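Local atomic coordinates of succinate-semialdehyde dehydrogenase (Streptococcus pyogenes MGAS1882, PDB entry 4OGD), a protein that binds NADP+ and, as a member of the aldehyde dehydrogenase family, probably oxidises succinic semialdehyde to succinate. Residues D313-I318 against H340-T345; K319-H324 against T345-L350. One frame throughout, in Å; residues are numbered along the deposited sequence.

Contact 1 of 2, residues D313-I318 against H340-T345; sequences DVLDQI and HFVMPT
Val342 and Thr345 pack on Val314, Leu315 and Ile318 of helix 308-323. The site lies beside the outer end of the seven-stranded mixed sheet of the aldehyde dehydrogenase fold, by its topology the sheet of the catalytic domain, where strand 345-348 lies next to the edge strand 327-330. Segment 340-345 is the loop that runs into strand 345-348, Thr345 being the strand's first residue.

His340 ties the start of the segment down through backbone bonds to Pro8 and Leu305, and its side chain rests on Ala308 at the start of the helix. Contact with residues 313-318 begins at Val342, whose CB faces the helix. Its CG1, anti to the backbone N (chi1 174°), enters the angle between two successive helix residues: Val314 CG1 is 4.1 Å from Val342 CG1, and Leu315 CD2 lies 4.3 Å from that same methyl. The two valines meet at a slant, while Leu315 starts off to one side and brings only its far end over. One turn on from Val314, Ile318 CD1 is a looser neighbour, 4.6 Å from Val342 CG1. Lys311 also touches Val342, and Val365 of strand 365-371 packs on both Val314 and Ile318, so both residues meet the sheet as well as the incoming chain.

Met343 and Pro344 turn their side chains elsewhere, but Met343 contributes its carbonyl. Thr345 then faces Ile318 tip to tip: Ile318 CD1 approaches the fork of the threonine, 4.1 Å from Thr345 OG1 and 4.2 Å from Thr345 CG2. The buried hydroxyl that meets this methyl has its hydrogen engaged inside its own segment. Thr345 OG1 donates to Met343 O at 2.8 Å, coming in from above the carbonyl plane, 42° out of it, with a C=O...OG1 angle of 137°.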
loop_
_atom_site.group_PDB
_atom_site.type_symbol
_atom_site.label_atom_id
_atom_site.label_comp_id
_atom_site.label_asym_id
_atom_site.label_seq_id
_atom_site.Cartn_x
_atom_site.Cartn_y
_atom_site.Cartn_z
ATOM N N ASP A 313 15.199 -15.187 -24.558
ATOM C CA ASP A 313 15.252 -13.811 -24.068
ATOM C C ASP A 313 16.627 -13.438 -23.518
ATOM O O ASP A 313 17.140 -12.349 -23.795
ATOM C CB ASP A 313 14.172 -13.579 -23.006
ATOM C CG ASP A 313 12.769 -13.627 -23.575
ATOM O OD1 ASP A 313 12.611 -13.582 -24.815
ATOM O OD2 ASP A 313 11.815 -13.697 -22.770
ATOM N N VAL A 314 17.226 -14.338 -22.739
ATOM C CA VAL A 314 18.556 -14.089 -22.192
ATOM C C VAL A 314 19.612 -14.011 -23.300
ATOM O O VAL A 314 20.457 -13.122 -23.291
ATOM C CB VAL A 314 18.961 -15.133 -21.128
ATOM C CG1 VAL A 314 20.444 -15.015 -20.797
ATOM C CG2 VAL A 314 18.137 -14.944 -19.861
ATOM N N LEU A 315 19.543 -14.925 -24.263
ATOM C CA LEU A 315 20.492 -14.904 -25.376
ATOM C C LEU A 315 20.345 -13.621 -26.186
ATOM O O LEU A 315 21.346 -13.023 -26.593
ATOM C CB LEU A 315 20.320 -16.128 -26.274
ATOM C CG LEU A 315 20.716 -17.467 -25.652
ATOM C CD1 LEU A 315 20.378 -18.617 -26.597
ATOM C CD2 LEU A 315 22.178 -17.499 -25.261
ATOM N N ASP A 316 19.103 -13.193 -26.403
ATOM C CA ASP A 316 18.851 -11.942 -27.118
ATOM C C ASP A 316 19.403 -10.731 -26.366
ATOM O O ASP A 316 19.878 -9.781 -26.987
ATOM C CB ASP A 316 17.359 -11.738 -27.390
ATOM C CG ASP A 316 16.821 -12.686 -28.442
ATOM O OD1 ASP A 316 17.629 -13.327 -29.141
ATOM O OD2 ASP A 316 15.585 -12.781 -28.574
ATOM N N GLN A 317 19.342 -10.756 -25.034
ATOM C CA GLN A 317 19.879 -9.639 -24.260
ATOM C C GLN A 317 21.394 -9.551 -24.338
ATOM O O GLN A 317 21.954 -8.450 -24.405
ATOM C CB GLN A 317 19.446 -9.719 -22.799
ATOM C CG GLN A 317 18.010 -9.309 -22.572
ATOM C CD GLN A 317 17.614 -9.432 -21.116
ATOM O OE1 GLN A 317 17.736 -10.503 -20.520
ATOM N NE2 GLN A 317 17.154 -8.335 -20.531
ATOM N N ILE A 318 22.057 -10.703 -24.307
ATOM C CA ILE A 318 23.505 -10.746 -24.477
ATOM C C ILE A 318 23.863 -10.184 -25.846
ATOM O O ILE A 318 24.755 -9.348 -25.974
ATOM C CB ILE A 318 24.048 -12.183 -24.364
ATOM C CG1 ILE A 318 23.874 -12.700 -22.935
ATOM C CG2 ILE A 318 25.521 -12.237 -24.760
ATOM C CD1 ILE A 318 24.049 -14.205 -22.791
ATOM N N HIS A 340 17.056 -26.139 -21.605
ATOM C CA HIS A 340 17.159 -24.704 -21.874
ATOM C C HIS A 340 18.408 -24.059 -21.274
ATOM O O HIS A 340 18.321 -23.084 -20.523
ATOM C CB HIS A 340 15.899 -23.998 -21.378
ATOM C CG HIS A 340 14.634 -24.696 -21.769
ATOM N ND1 HIS A 340 14.318 -24.981 -23.081
ATOM C CD2 HIS A 340 13.618 -25.185 -21.021
ATOM C CE1 HIS A 340 13.156 -25.608 -23.124
ATOM N NE2 HIS A 340 12.710 -25.744 -21.888
ATOM N N PHE A 341 19.577 -24.583 -21.628
ATOM C CA PHE A 341 20.834 -24.138 -21.025
ATOM C C PHE A 341 21.439 -22.867 -21.632
ATOM O O PHE A 341 21.470 -22.690 -22.855
ATOM C CB PHE A 341 21.876 -25.258 -21.082
ATOM C CG PHE A 341 21.611 -26.385 -20.119
ATOM C CD1 PHE A 341 21.968 -26.265 -18.787
ATOM C CD2 PHE A 341 21.015 -27.560 -20.550
ATOM C CE1 PHE A 341 21.733 -27.289 -17.893
ATOM C CE2 PHE A 341 20.769 -28.599 -19.663
ATOM C CZ PHE A 341 21.133 -28.462 -18.328
ATOM N N VAL A 342 21.933 -21.998 -20.755
ATOM C CA VAL A 342 22.727 -20.834 -21.138
ATOM C C VAL A 342 24.017 -20.895 -20.328
ATOM O O VAL A 342 23.981 -21.062 -19.108
ATOM C CB VAL A 342 21.963 -19.513 -20.837
ATOM C CG1 VAL A 342 22.850 -18.287 -21.092
ATOM C CG2 VAL A 342 20.689 -19.436 -21.665
ATOM N N MET A 343 25.169 -20.797 -20.985
ATOM C CA MET A 343 26.418 -20.868 -20.229
ATOM C C MET A 343 26.682 -19.556 -19.505
ATOM O O MET A 343 26.241 -18.497 -19.961
ATOM C CB MET A 343 27.610 -21.250 -21.120
ATOM C CG MET A 343 28.327 -20.092 -21.779
ATOM S SD MET A 343 29.841 -20.652 -22.606
ATOM C CE MET A 343 30.988 -20.707 -21.238
ATOM N N PRO A 344 27.373 -19.624 -18.359
ATOM C CA PRO A 344 27.763 -18.407 -17.640
ATOM C C PRO A 344 28.529 -17.489 -18.581
ATOM O O PRO A 344 29.447 -17.930 -19.273
ATOM C CB PRO A 344 28.671 -18.935 -16.533
ATOM C CG PRO A 344 28.189 -20.336 -16.304
ATOM C CD PRO A 344 27.844 -20.839 -17.673
ATOM N N THR A 345 28.125 -16.228 -18.627
ATOM C CA THR A 345 28.648 -15.294 -19.606
ATOM C C THR A 345 28.950 -14.001 -18.861
ATOM O O THR A 345 28.196 -13.619 -17.969
ATOM C CB THR A 345 27.597 -15.042 -20.701
ATOM O OG1 THR A 345 27.279 -16.281 -21.350
ATOM C CG2 THR A 345 28.097 -14.040 -21.736
#

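Contact 2 of 2, residues K319-H324 against T345-L350; sequences KLALDH and TIIAGL
Ala321 points its methyl straight at strand 345-348, where Ile347 turns its own side chain back to meet it; the closest approach is 3.9 Å, from Ala321 CB to Ile347 CD1. Ile347 carries CG1 between its backbone N and carbonyl carbon (chi1 59°), and from there the chain extends to set CD1 against the alanine. Its other branch serves a second partner: Ile347 CG2 lies 4.4 Å from Leu322 CD2, the far end of a side chain that leaves the helix obliquely. Leu350, just beyond the strand, also bends its end inward, so Ala321 CB has Leu350 CD2 at 4.4 Å beside the isoleucine tip. This is helix-on-sheet packing on the strand next to the sheet's edge strand, with Ile356 also touching Ala321 and Glu367 flanking Ile347.

Past the helix end the backbones come together through one water, which donates to Gly349 O at 2.8 Å and, weakly, to His324 O. No direct hydrogen bond crosses the contact, which is consistent with cohesion by dispersion and by partial burial of the methyl groups, with polar linkage left to the solvent-bridged end.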
loop_
_atom_site.group_PDB
_atom_site.type_symbol
_atom_site.label_atom_id
_atom_site.label_comp_id
_atom_site.label_asym_id
_atom_site.label_seq_id
_atom_site.Cartn_x
_atom_site.Cartn_y
_atom_site.Cartn_z
ATOM N N LYS A 319 23.146 -10.642 -26.865
ATOM C CA LYS A 319 23.382 -10.175 -28.232
ATOM C C LYS A 319 23.148 -8.672 -28.361
ATOM O O LYS A 319 23.940 -7.965 -28.992
ATOM C CB LYS A 319 22.499 -10.932 -29.225
ATOM C CG LYS A 319 22.661 -10.435 -30.660
ATOM C CD LYS A 319 22.166 -11.451 -31.671
ATOM C CE LYS A 319 22.656 -11.103 -33.071
ATOM N NZ LYS A 319 22.289 -9.710 -33.441
ATOM N N LEU A 320 22.061 -8.194 -27.760
ATOM C CA LEU A 320 21.751 -6.765 -27.739
ATOM C C LEU A 320 22.894 -5.979 -27.107
ATOM O O LEU A 320 23.277 -4.919 -27.604
ATOM C CB LEU A 320 20.449 -6.511 -26.972
ATOM C CG LEU A 320 19.944 -5.064 -26.993
ATOM C CD1 LEU A 320 19.572 -4.655 -28.415
ATOM C CD2 LEU A 320 18.764 -4.867 -26.050
ATOM N N ALA A 321 23.437 -6.499 -26.011
ATOM C CA ALA A 321 24.554 -5.848 -25.334
ATOM C C ALA A 321 25.751 -5.693 -26.262
ATOM O O ALA A 321 26.351 -4.624 -26.338
ATOM C CB ALA A 321 24.957 -6.628 -24.089
ATOM N N LEU A 322 26.105 -6.775 -26.949
ATOM C CA LEU A 322 27.264 -6.767 -27.834
ATOM C C LEU A 322 27.026 -5.921 -29.082
ATOM O O LEU A 322 27.941 -5.236 -29.557
ATOM C CB LEU A 322 27.646 -8.197 -28.223
ATOM C CG LEU A 322 27.915 -9.118 -27.033
ATOM C CD1 LEU A 322 28.223 -10.536 -27.497
ATOM C CD2 LEU A 322 29.047 -8.580 -26.162
ATOM N N ASP A 323 25.802 -5.967 -29.605
ATOM C CA ASP A 323 25.447 -5.180 -30.782
ATOM C C ASP A 323 25.525 -3.685 -30.492
ATOM O O ASP A 323 25.682 -2.873 -31.406
ATOM C CB ASP A 323 24.050 -5.548 -31.295
ATOM C CG ASP A 323 24.014 -6.898 -31.995
ATOM O OD1 ASP A 323 25.078 -7.532 -32.148
ATOM O OD2 ASP A 323 22.912 -7.318 -32.407
ATOM N N HIS A 324 25.420 -3.321 -29.218
ATOM C CA HIS A 324 25.496 -1.921 -28.825
ATOM C C HIS A 324 26.823 -1.545 -28.172
ATOM O O HIS A 324 26.917 -0.519 -27.497
ATOM C CB HIS A 324 24.312 -1.548 -27.930
ATOM C CG HIS A 324 23.023 -1.422 -28.676
ATOM N ND1 HIS A 324 22.515 -0.204 -29.086
ATOM C CD2 HIS A 324 22.147 -2.356 -29.112
ATOM C CE1 HIS A 324 21.379 -0.397 -29.728
ATOM N NE2 HIS A 324 21.131 -1.697 -29.759
ATOM N N THR A 345 28.125 -16.228 -18.627
ATOM C CA THR A 345 28.648 -15.294 -19.606
ATOM C C THR A 345 28.950 -14.001 -18.861
ATOM O O THR A 345 28.196 -13.619 -17.969
ATOM C CB THR A 345 27.597 -15.042 -20.701
ATOM O OG1 THR A 345 27.279 -16.281 -21.350
ATOM C CG2 THR A 345 28.097 -14.040 -21.736
ATOM N N ILE A 346 30.064 -13.350 -19.190
ATOM C CA ILE A 346 30.417 -12.094 -18.544
ATOM C C ILE A 346 30.548 -11.011 -19.598
ATOM O O ILE A 346 31.226 -11.204 -20.605
ATOM C CB ILE A 346 31.744 -12.191 -17.761
ATOM C CG1 ILE A 346 31.653 -13.305 -16.714
ATOM C CG2 ILE A 346 32.078 -10.848 -17.093
ATOM C CD1 ILE A 346 32.967 -13.631 -16.026
ATOM N N ILE A 347 29.885 -9.883 -19.368
ATOM C CA ILE A 347 30.041 -8.719 -20.234
ATOM C C ILE A 347 30.544 -7.515 -19.451
ATOM O O ILE A 347 30.379 -7.430 -18.237
ATOM C CB ILE A 347 28.730 -8.342 -20.931
ATOM C CG1 ILE A 347 27.638 -8.033 -19.896
ATOM C CG2 ILE A 347 28.309 -9.452 -21.887
ATOM C CD1 ILE A 347 26.330 -7.526 -20.498
ATOM N N ALA A 348 31.171 -6.584 -20.162
ATOM C CA ALA A 348 31.640 -5.347 -19.558
ATOM C C ALA A 348 31.518 -4.242 -20.599
ATOM O O ALA A 348 30.955 -4.458 -21.673
ATOM C CB ALA A 348 33.080 -5.498 -19.078
ATOM N N GLY A 349 32.026 -3.056 -20.283
ATOM C CA GLY A 349 31.970 -1.942 -21.213
ATOM C C GLY A 349 30.575 -1.474 -21.604
ATOM O O GLY A 349 30.369 -1.011 -22.727
ATOM N N LEU A 350 29.612 -1.593 -20.692
ATOM C CA LEU A 350 28.288 -1.043 -20.941
ATOM C C LEU A 350 28.318 0.475 -20.769
ATOM O O LEU A 350 28.757 0.980 -19.737
ATOM C CB LEU A 350 27.252 -1.653 -19.989
ATOM C CG LEU A 350 26.930 -3.141 -20.188
ATOM C CD1 LEU A 350 26.261 -3.714 -18.942
ATOM C CD2 LEU A 350 26.038 -3.358 -21.401
HETATM O O HOH W 1 28.219 -0.371 -24.456
#

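Contacts 1 and 2 are successive parts of one interface, their centres about 12 Å apart. Helix 308-323 supplies the first segment of each, in the order 313-318 then 319-324; the chain next makes strand 327-330 and returns through 340-345 into 345-350, with Thr345 common to both second segments. Helix and returning chain run in roughly the same direction, so contact 1 holds the approach to strand 345-348 and contact 2 the strand and its exit. Together they seat the helix on one face of the sheet near its edge strand 327-330. Ile346, turned to the other face, meets helix 276-288, giving the sheet a helix on each side here.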